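Local coordinates for PKS (PDB 5YDA), which is the acyltransferase domain of a polyketide synthase involved in splenocin biosynthesis, broadly selective and probably transferring acyl building blocks to a carrier protein, at residues P248-G253 and C265-D270; L254-V259 and T352-D357; V301-L306 and H348-V353. All coordinates share one frame; numbering follows the deposited sequence.

Contact 1. Residues P248-G253 and C265-D270; sequences PLLGEG and CTVAGD
The two backbones converge along their touching parts, which run 29° apart in direction: the CA atoms of Leu250 and Val267 stand 8.6 Å from each other, whereas those of Gly253 and Gly269 are 5.4 Å apart. At the wide end side chains span the gap. Leu250 and Val267 reach toward each other tip to tip, and Leu250 CD2 meets both methyls of the valine, CG1 at 3.6 Å and CG2 at 4.0 Å. Leu277 of helix 271-283 touches both residues, which places this pair in the apolar layer between sheet and helix. At the narrow end the backbone does the work. Gly253 O receives a weak hydrogen bond from Asp270 N at 3.3 Å, bent to 139° at the hydrogen, and a CA-H...O contact from Gly269 CA at 3.2 Å. With no side chain on Gly269, its CA can come this close to the carbonyl. Asp270 CG sits between its own backbone N and carbonyl carbon (chi1 60°), and OD2 merely lies beside Gly253, 3.7 Å from its CA. The other carboxylate oxygen, OD1, accepts a bond from Ala273 N, making Asp270 the N-cap of helix 271-283. The loop 248-253, with a cis peptide ahead of Gly251, therefore enters strand 254-261 beside the point where strand 264-269 gives way to its helix. This is the split beta-alpha-beta crossover of a ferredoxin-like fold, the small subdomain of acyltransferases: strand 264-269 lies between strands 235-239 and 254-261, which the crossover joins.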
loop_
_atom_site.group_PDB
_atom_site.type_symbol
_atom_site.label_atom_id
_atom_site.label_comp_id
_atom_site.label_asym_id
_atom_site.label_seq_id
_atom_site.Cartn_x
_atom_site.Cartn_y
_atom_site.Cartn_z
ATOM N N PRO A 248 3.315 7.577 -29.355
ATOM C CA PRO A 248 3.981 7.926 -30.621
ATOM C C PRO A 248 5.419 8.392 -30.472
ATOM O O PRO A 248 6.150 8.365 -31.469
ATOM C CB PRO A 248 3.095 9.037 -31.209
ATOM C CG PRO A 248 2.223 9.487 -30.101
ATOM C CD PRO A 248 2.057 8.329 -29.178
ATOM N N LEU A 249 5.859 8.796 -29.275
ATOM C CA LEU A 249 7.233 9.243 -29.057
ATOM C C LEU A 249 8.212 8.098 -28.809
ATOM O O LEU A 249 9.407 8.354 -28.617
ATOM C CB LEU A 249 7.288 10.216 -27.880
ATOM C CG LEU A 249 6.349 11.424 -27.931
ATOM C CD1 LEU A 249 6.597 12.327 -26.751
ATOM C CD2 LEU A 249 6.572 12.183 -29.219
ATOM N N LEU A 250 7.772 6.859 -28.840
ATOM C CA LEU A 250 8.658 5.725 -28.618
ATOM C C LEU A 250 8.733 4.882 -29.862
ATOM O O LEU A 250 7.715 4.526 -30.388
ATOM C CB LEU A 250 8.088 4.866 -27.498
ATOM C CG LEU A 250 7.360 5.503 -26.316
ATOM C CD1 LEU A 250 6.780 4.450 -25.418
ATOM C CD2 LEU A 250 8.303 6.342 -25.517
ATOM N N GLY A 251 9.890 4.541 -30.374
ATOM C CA GLY A 251 11.167 4.880 -29.847
ATOM C C GLY A 251 11.998 3.616 -29.828
ATOM O O GLY A 251 11.724 2.744 -29.063
ATOM N N GLU A 252 13.004 3.525 -30.674
ATOM C CA GLU A 252 13.873 2.378 -30.663
ATOM C C GLU A 252 14.674 2.584 -29.398
ATOM O O GLU A 252 15.130 3.667 -29.129
ATOM C CB GLU A 252 14.747 2.352 -31.908
ATOM C CG GLU A 252 15.875 1.340 -31.908
ATOM C CD GLU A 252 15.426 -0.077 -31.636
ATOM O OE1 GLU A 252 14.753 -0.661 -32.500
ATOM O OE2 GLU A 252 15.753 -0.614 -30.564
ATOM N N GLY A 253 14.818 1.541 -28.611
ATOM C CA GLY A 253 15.481 1.647 -27.330
ATOM C C GLY A 253 14.585 2.040 -26.173
ATOM O O GLY A 253 15.102 2.291 -25.081
ATOM N N CYS A 265 2.307 7.714 -16.774
ATOM C CA CYS A 265 2.846 6.472 -17.300
ATOM C C CYS A 265 4.355 6.540 -17.137
ATOM O O CYS A 265 4.906 7.585 -16.792
ATOM C CB CYS A 265 2.402 6.244 -18.749
ATOM S SG CYS A 265 3.030 7.470 -19.867
ATOM N N THR A 266 5.022 5.409 -17.324
ATOM C CA THR A 266 6.477 5.383 -17.246
ATOM C C THR A 266 7.056 4.770 -18.514
ATOM O O THR A 266 6.436 3.909 -19.150
ATOM C CB THR A 266 6.983 4.603 -16.021
ATOM O OG1 THR A 266 6.611 3.227 -16.160
ATOM C CG2 THR A 266 6.380 5.166 -14.748
ATOM N N VAL A 267 8.248 5.232 -18.873
ATOM C CA VAL A 267 8.952 4.770 -20.060
ATOM C C VAL A 267 10.362 4.390 -19.638
ATOM O O VAL A 267 10.992 5.102 -18.846
ATOM C CB VAL A 267 8.975 5.840 -21.179
ATOM C CG1 VAL A 267 9.788 5.349 -22.363
ATOM C CG2 VAL A 267 7.544 6.173 -21.641
ATOM N N ALA A 268 10.840 3.242 -20.134
ATOM C CA ALA A 268 12.125 2.684 -19.731
ATOM C C ALA A 268 12.913 2.250 -20.960
ATOM O O ALA A 268 12.339 1.900 -21.995
ATOM C CB ALA A 268 11.940 1.483 -18.795
ATOM N N GLY A 269 14.235 2.263 -20.832
ATOM C CA GLY A 269 15.098 1.830 -21.917
ATOM C C GLY A 269 16.526 2.214 -21.602
ATOM O O GLY A 269 16.848 2.521 -20.446
ATOM N N ASP A 270 17.375 2.223 -22.634
ATOM C CA ASP A 270 18.747 2.615 -22.343
ATOM C C ASP A 270 18.810 4.117 -22.114
ATOM O O ASP A 270 17.946 4.874 -22.560
ATOM C CB ASP A 270 19.715 2.184 -23.443
ATOM C CG ASP A 270 19.380 2.766 -24.773
ATOM O OD1 ASP A 270 19.874 3.888 -25.090
ATOM O OD2 ASP A 270 18.641 2.069 -25.507
#

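Contact 2. Residues L254-V259 and T352-D357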
loop_
_atom_site.group_PDB
_atom_site.type_symbol
_atom_site.label_atom_id
_atom_site.label_comp_id
_atom_site.label_asym_id
_atom_site.label_seq_id
_atom_site.Cartn_x
_atom_site.Cartn_y
_atom_site.Cartn_z
ATOM N N LEU A 254 13.269 2.086 -26.367
ATOM C CA LEU A 254 12.342 2.473 -25.315
ATOM C C LEU A 254 11.179 1.497 -25.263
ATOM O O LEU A 254 10.701 1.025 -26.301
ATOM C CB LEU A 254 11.786 3.898 -25.523
ATOM C CG LEU A 254 12.750 5.078 -25.512
ATOM C CD1 LEU A 254 12.016 6.332 -25.930
ATOM C CD2 LEU A 254 13.404 5.265 -24.158
ATOM N N SER A 255 10.716 1.209 -24.055
ATOM C CA SER A 255 9.491 0.450 -23.864
ATOM C C SER A 255 8.577 1.224 -22.926
ATOM O O SER A 255 9.035 1.973 -22.051
ATOM C CB SER A 255 9.749 -0.965 -23.276
ATOM O OG SER A 255 10.806 -1.635 -23.946
ATOM N N LEU A 256 7.282 1.038 -23.130
ATOM C CA LEU A 256 6.275 1.513 -22.193
ATOM C C LEU A 256 6.321 0.620 -20.952
ATOM O O LEU A 256 5.911 -0.545 -21.000
ATOM C CB LEU A 256 4.902 1.479 -22.864
ATOM C CG LEU A 256 3.698 2.069 -22.130
ATOM C CD1 LEU A 256 3.959 3.532 -21.795
ATOM C CD2 LEU A 256 2.437 1.950 -22.979
ATOM N N ALA A 257 6.825 1.158 -19.839
ATOM C CA ALA A 257 7.029 0.340 -18.649
ATOM C C ALA A 257 5.757 0.215 -17.809
ATOM O O ALA A 257 5.502 -0.846 -17.233
ATOM C CB ALA A 257 8.176 0.911 -17.813
ATOM N N ALA A 258 4.934 1.263 -17.737
ATOM C CA ALA A 258 3.728 1.222 -16.914
ATOM C C ALA A 258 2.708 2.203 -17.464
ATOM O O ALA A 258 3.069 3.291 -17.922
ATOM C CB ALA A 258 4.020 1.574 -15.443
ATOM N N VAL A 259 1.436 1.820 -17.403
ATOM C CA VAL A 259 0.327 2.733 -17.645
ATOM C C VAL A 259 -0.429 2.840 -16.326
ATOM O O VAL A 259 -1.211 1.950 -15.966
ATOM C CB VAL A 259 -0.575 2.259 -18.789
ATOM C CG1 VAL A 259 -1.760 3.212 -18.987
ATOM C CG2 VAL A 259 0.240 2.149 -20.073
ATOM N N THR A 352 4.540 -4.430 -19.806
ATOM C CA THR A 352 3.966 -3.219 -19.255
ATOM C C THR A 352 3.129 -3.514 -18.020
ATOM O O THR A 352 2.320 -4.448 -18.003
ATOM C CB THR A 352 3.110 -2.543 -20.332
ATOM O OG1 THR A 352 3.912 -2.339 -21.511
ATOM C CG2 THR A 352 2.557 -1.193 -19.824
ATOM N N VAL A 353 3.339 -2.715 -16.978
ATOM C CA VAL A 353 2.454 -2.733 -15.816
ATOM C C VAL A 353 1.154 -2.023 -16.202
ATOM O O VAL A 353 1.105 -0.792 -16.315
ATOM C CB VAL A 353 3.117 -2.079 -14.592
ATOM C CG1 VAL A 353 2.175 -2.050 -13.419
ATOM C CG2 VAL A 353 4.395 -2.835 -14.208
ATOM N N ARG A 354 0.096 -2.800 -16.411
ATOM C CA ARG A 354 -1.227 -2.248 -16.692
ATOM C C ARG A 354 -1.968 -1.936 -15.385
ATOM O O ARG A 354 -3.023 -2.490 -15.074
ATOM C CB ARG A 354 -2.023 -3.211 -17.562
ATOM C CG ARG A 354 -1.330 -3.601 -18.873
ATOM C CD ARG A 354 -1.547 -2.538 -19.936
ATOM N NE ARG A 354 -0.617 -2.669 -21.060
ATOM C CZ ARG A 354 -0.473 -1.758 -22.020
ATOM N NH1 ARG A 354 0.398 -1.956 -23.007
ATOM N NH2 ARG A 354 -1.204 -0.649 -21.990
ATOM N N PHE A 355 -1.417 -0.997 -14.614
ATOM C CA PHE A 355 -2.017 -0.717 -13.311
ATOM C C PHE A 355 -3.372 -0.013 -13.439
ATOM O O PHE A 355 -4.330 -0.366 -12.739
ATOM C CB PHE A 355 -1.074 0.120 -12.452
ATOM C CG PHE A 355 -1.599 0.344 -11.074
ATOM C CD1 PHE A 355 -1.467 -0.638 -10.107
ATOM C CD2 PHE A 355 -2.258 1.522 -10.749
ATOM C CE1 PHE A 355 -1.962 -0.443 -8.846
ATOM C CE2 PHE A 355 -2.750 1.718 -9.479
ATOM C CZ PHE A 355 -2.604 0.733 -8.524
ATOM N N ALA A 356 -3.465 1.009 -14.299
ATOM C CA ALA A 356 -4.716 1.757 -14.433
ATOM C C ALA A 356 -5.869 0.843 -14.842
ATOM O O ALA A 356 -6.968 0.918 -14.274
ATOM C CB ALA A 356 -4.548 2.892 -15.447
ATOM N N ASP A 357 -5.635 -0.030 -15.831
ATOM C CA ASP A 357 -6.640 -1.025 -16.187
ATOM C C ASP A 357 -6.940 -1.947 -15.011
ATOM O O ASP A 357 -8.104 -2.290 -14.759
ATOM C CB ASP A 357 -6.173 -1.837 -17.393
ATOM C CG ASP A 357 -6.065 -0.999 -18.644
ATOM O OD1 ASP A 357 -6.825 -0.012 -18.762
ATOM O OD2 ASP A 357 -5.212 -1.314 -19.502
HETATM O O HOH W 1 -3.234 0.172 -17.492
#
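Val259 O is gripped by Ala356 N at 3.0 Å, in the carbonyl plane and almost straight (174° at the hydrogen), and by water 1, which donates to it at 3.1 Å and accepts from Asp357 N. An NH in the first turn of helix 355-366 is thus bonded directly to strand 254-261, and the next one through water. Before the helix, residues 352-354 run alongside this edge strand of the small ferredoxin-like sheet, making a single parallel bridge between Ala258 and Val353. Its evidence is a pair of backbone bonds either side of Ala258: Val353 N to Ala257 O at 2.9 Å, and Val259 N to Val353 O at 2.8 Å. Ala257 and Ala258 both face Thr266 of the neighbouring strand, a classic beta bulge, so the bridge forms where the strand is kinked. Past it, Arg354 turns the chain as the centre of an inverse gamma turn.

Thr352 adds a side-chain bond, OG1 donating to Leu256 O at 2.7 Å from a position tilted 25° off the carbonyl plane. Its chi1 of -55° sets OG1 beside the backbone N and swings CG2 the other way, over one face of the Arg354 guanidinium and near its rim. On the other side of the bridge, Ala258 CB packs on Val353 CB at 3.9 Å, and the valine also touches His199, within a GxSxG sequence consistent with a nucleophile elbow. Arg354, bent at chi2, returns toward the strand, and its NH2 comes to 3.7 Å from Val259 CG2, the two side chains crossing obliquely.

Contact 3. Residues V301-L306 and H348-V353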
loop_
_atom_site.group_PDB
_atom_site.type_symbol
_atom_site.label_atom_id
_atom_site.label_comp_id
_atom_site.label_asym_id
_atom_site.label_seq_id
_atom_site.Cartn_x
_atom_site.Cartn_y
_atom_site.Cartn_z
ATOM N N VAL A 301 15.396 -3.883 -21.931
ATOM C CA VAL A 301 16.676 -3.920 -21.212
ATOM C C VAL A 301 16.798 -5.155 -20.309
ATOM O O VAL A 301 17.908 -5.601 -19.998
ATOM C CB VAL A 301 16.861 -2.616 -20.404
ATOM C CG1 VAL A 301 18.110 -2.684 -19.533
ATOM C CG2 VAL A 301 16.937 -1.407 -21.344
ATOM N N LEU A 302 15.678 -5.727 -19.874
ATOM C CA LEU A 302 15.757 -6.900 -19.008
ATOM C C LEU A 302 15.910 -8.218 -19.769
ATOM O O LEU A 302 16.121 -9.246 -19.120
ATOM C CB LEU A 302 14.515 -6.989 -18.111
ATOM C CG LEU A 302 14.265 -5.850 -17.125
ATOM C CD1 LEU A 302 13.206 -6.285 -16.130
ATOM C CD2 LEU A 302 15.550 -5.419 -16.426
ATOM N N ASP A 303 15.789 -8.220 -21.105
ATOM C CA ASP A 303 15.826 -9.459 -21.888
ATOM C C ASP A 303 16.966 -10.402 -21.505
ATOM O O ASP A 303 16.692 -11.586 -21.265
ATOM C CB ASP A 303 15.887 -9.135 -23.387
ATOM C CG ASP A 303 14.539 -8.748 -23.961
ATOM O OD1 ASP A 303 13.504 -9.054 -23.342
ATOM O OD2 ASP A 303 14.513 -8.153 -25.058
ATOM N N PRO A 304 18.226 -9.960 -21.387
ATOM C CA PRO A 304 19.300 -10.911 -21.042
ATOM C C PRO A 304 19.126 -11.650 -19.712
ATOM O O PRO A 304 19.750 -12.704 -19.551
ATOM C CB PRO A 304 20.559 -10.027 -21.017
ATOM C CG PRO A 304 20.235 -8.867 -21.916
ATOM C CD PRO A 304 18.767 -8.612 -21.671
ATOM N N ILE A 305 18.330 -11.163 -18.752
ATOM C CA ILE A 305 18.228 -11.835 -17.452
ATOM C C ILE A 305 16.912 -12.565 -17.258
ATOM O O ILE A 305 16.690 -13.122 -16.180
ATOM C CB ILE A 305 18.481 -10.871 -16.274
ATOM C CG1 ILE A 305 17.570 -9.633 -16.332
ATOM C CG2 ILE A 305 19.935 -10.437 -16.265
ATOM C CD1 ILE A 305 16.089 -9.846 -15.918
ATOM N N LEU A 306 16.032 -12.584 -18.261
ATOM C CA LEU A 306 14.719 -13.193 -18.069
ATOM C C LEU A 306 14.830 -14.687 -17.774
ATOM O O LEU A 306 14.178 -15.202 -16.854
ATOM C CB LEU A 306 13.843 -12.952 -19.300
ATOM C CG LEU A 306 13.371 -11.508 -19.521
ATOM C CD1 LEU A 306 12.442 -11.422 -20.724
ATOM C CD2 LEU A 306 12.687 -10.966 -18.268
ATOM N N HIS A 348 5.397 -10.976 -16.422
ATOM C CA HIS A 348 5.069 -9.879 -15.529
ATOM C C HIS A 348 6.232 -8.902 -15.408
ATOM O O HIS A 348 6.029 -7.681 -15.428
ATOM C CB HIS A 348 4.676 -10.419 -14.153
ATOM C CG HIS A 348 4.491 -9.342 -13.136
ATOM N ND1 HIS A 348 5.474 -8.998 -12.234
ATOM C CD2 HIS A 348 3.453 -8.502 -12.906
ATOM C CE1 HIS A 348 5.045 -7.997 -11.484
ATOM N NE2 HIS A 348 3.820 -7.681 -11.869
ATOM N N THR A 349 7.461 -9.426 -15.330
ATOM C CA THR A 349 8.655 -8.603 -15.176
ATOM C C THR A 349 9.077 -7.937 -16.482
ATOM O O THR A 349 9.663 -6.845 -16.458
ATOM C CB THR A 349 9.783 -9.472 -14.597
ATOM O OG1 THR A 349 9.537 -9.672 -13.195
ATOM C CG2 THR A 349 11.186 -8.856 -14.798
ATOM N N ARG A 350 8.763 -8.544 -17.626
ATOM C CA ARG A 350 9.147 -7.964 -18.907
ATOM C C ARG A 350 8.126 -6.955 -19.433
ATOM O O ARG A 350 8.506 -5.977 -20.084
ATOM C CB ARG A 350 9.350 -9.079 -19.938
ATOM C CG ARG A 350 9.564 -8.601 -21.361
ATOM C CD ARG A 350 10.833 -7.787 -21.492
ATOM N NE ARG A 350 11.007 -7.263 -22.845
ATOM C CZ ARG A 350 10.325 -6.234 -23.358
ATOM N NH1 ARG A 350 9.399 -5.599 -22.644
ATOM N NH2 ARG A 350 10.566 -5.843 -24.600
ATOM N N ARG A 351 6.850 -7.160 -19.157
ATOM C CA ARG A 351 5.788 -6.469 -19.865
ATOM C C ARG A 351 5.246 -5.284 -19.075
ATOM O O ARG A 351 5.460 -5.135 -17.864
ATOM C CB ARG A 351 4.659 -7.447 -20.200
ATOM C CG ARG A 351 5.073 -8.405 -21.337
ATOM C CD ARG A 351 4.006 -9.409 -21.703
ATOM N NE ARG A 351 2.700 -8.810 -21.986
ATOM C CZ ARG A 351 1.591 -9.526 -22.178
ATOM N NH1 ARG A 351 1.649 -10.855 -22.121
ATOM N NH2 ARG A 351 0.429 -8.927 -22.421
ATOM N N THR A 352 4.540 -4.430 -19.806
ATOM C CA THR A 352 3.966 -3.219 -19.255
ATOM C C THR A 352 3.129 -3.514 -18.020
ATOM O O THR A 352 2.320 -4.448 -18.003
ATOM C CB THR A 352 3.110 -2.543 -20.332
ATOM O OG1 THR A 352 3.912 -2.339 -21.511
ATOM C CG2 THR A 352 2.557 -1.193 -19.824
ATOM N N VAL A 353 3.339 -2.715 -16.978
ATOM C CA VAL A 353 2.454 -2.733 -15.816
ATOM C C VAL A 353 1.154 -2.023 -16.202
ATOM O O VAL A 353 1.105 -0.792 -16.315
ATOM C CB VAL A 353 3.117 -2.079 -14.592
ATOM C CG1 VAL A 353 2.175 -2.050 -13.419
ATOM C CG2 VAL A 353 4.395 -2.835 -14.208
HETATM O O HOH W 2 12.252 -7.570 -26.520
#
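Leu302 is the first residue of 301-306 to pack against helix 342-350: its CD1 meets Thr349 CG2 at 3.5 Å, the two side chains crossing at about a right angle. The same methyl also lies 3.6 Å from Thr349 O. While CG2 of the threonine takes this apolar contact, its OG1 is hydrogen-bonded to Arg225 NE, so the two branches serve different neighbours. Leu302 also touches Ile229 of helix 215-231.

Asp303 comes next and brings the charge. OD1 accepts from Arg350 NE at 3.1 Å in a salt bridge, on its syn side but 34° out of the carboxylate plane; seen from the arginine, it lies at the guanidinium edge, near the plane. The two planes are turned 42° against each other, and no second direct bond pairs them. Instead water 2 closes the ring, donating to Asp303 OD2 at 2.8 Å and accepting from Arg350 NH2 at 3.1 Å.

After the turn, Leu306 reaches back with CD1 to lie 4.0 Å from both Arg350 CB and Arg350 CD. The arginine's bend at chi2 (63°) lets its aliphatic part rest on this leucine while NE faces the aspartate. Since Asp303 is exposed and half of the pairing runs through water, the salt bridge is probably partly screened by solvent, and apolar packing underlies it.

Contacts 1 and 2 share the small antiparallel sheet: strands 264-269 and 254-261 are neighbours in it, and Ala268 O meets Ser255 N across them. Contact 1 stays within that subdomain, binding a loop to its own sheet with one weak bond and a leucine-valine pair. Contact 2 joins segments 93 positions apart and rests on strong backbone bonds between the sheet's edge and helix 355-366. Contact 3 uses the preceding chain, where Thr349 and Arg350 end helix 342-350, and holds a turn mainly through apolar side chains and one salt bridge, without backbone-to-backbone bonds. All three are partly buried; contact 3 alone includes an exposed touching residue, its charged Asp303.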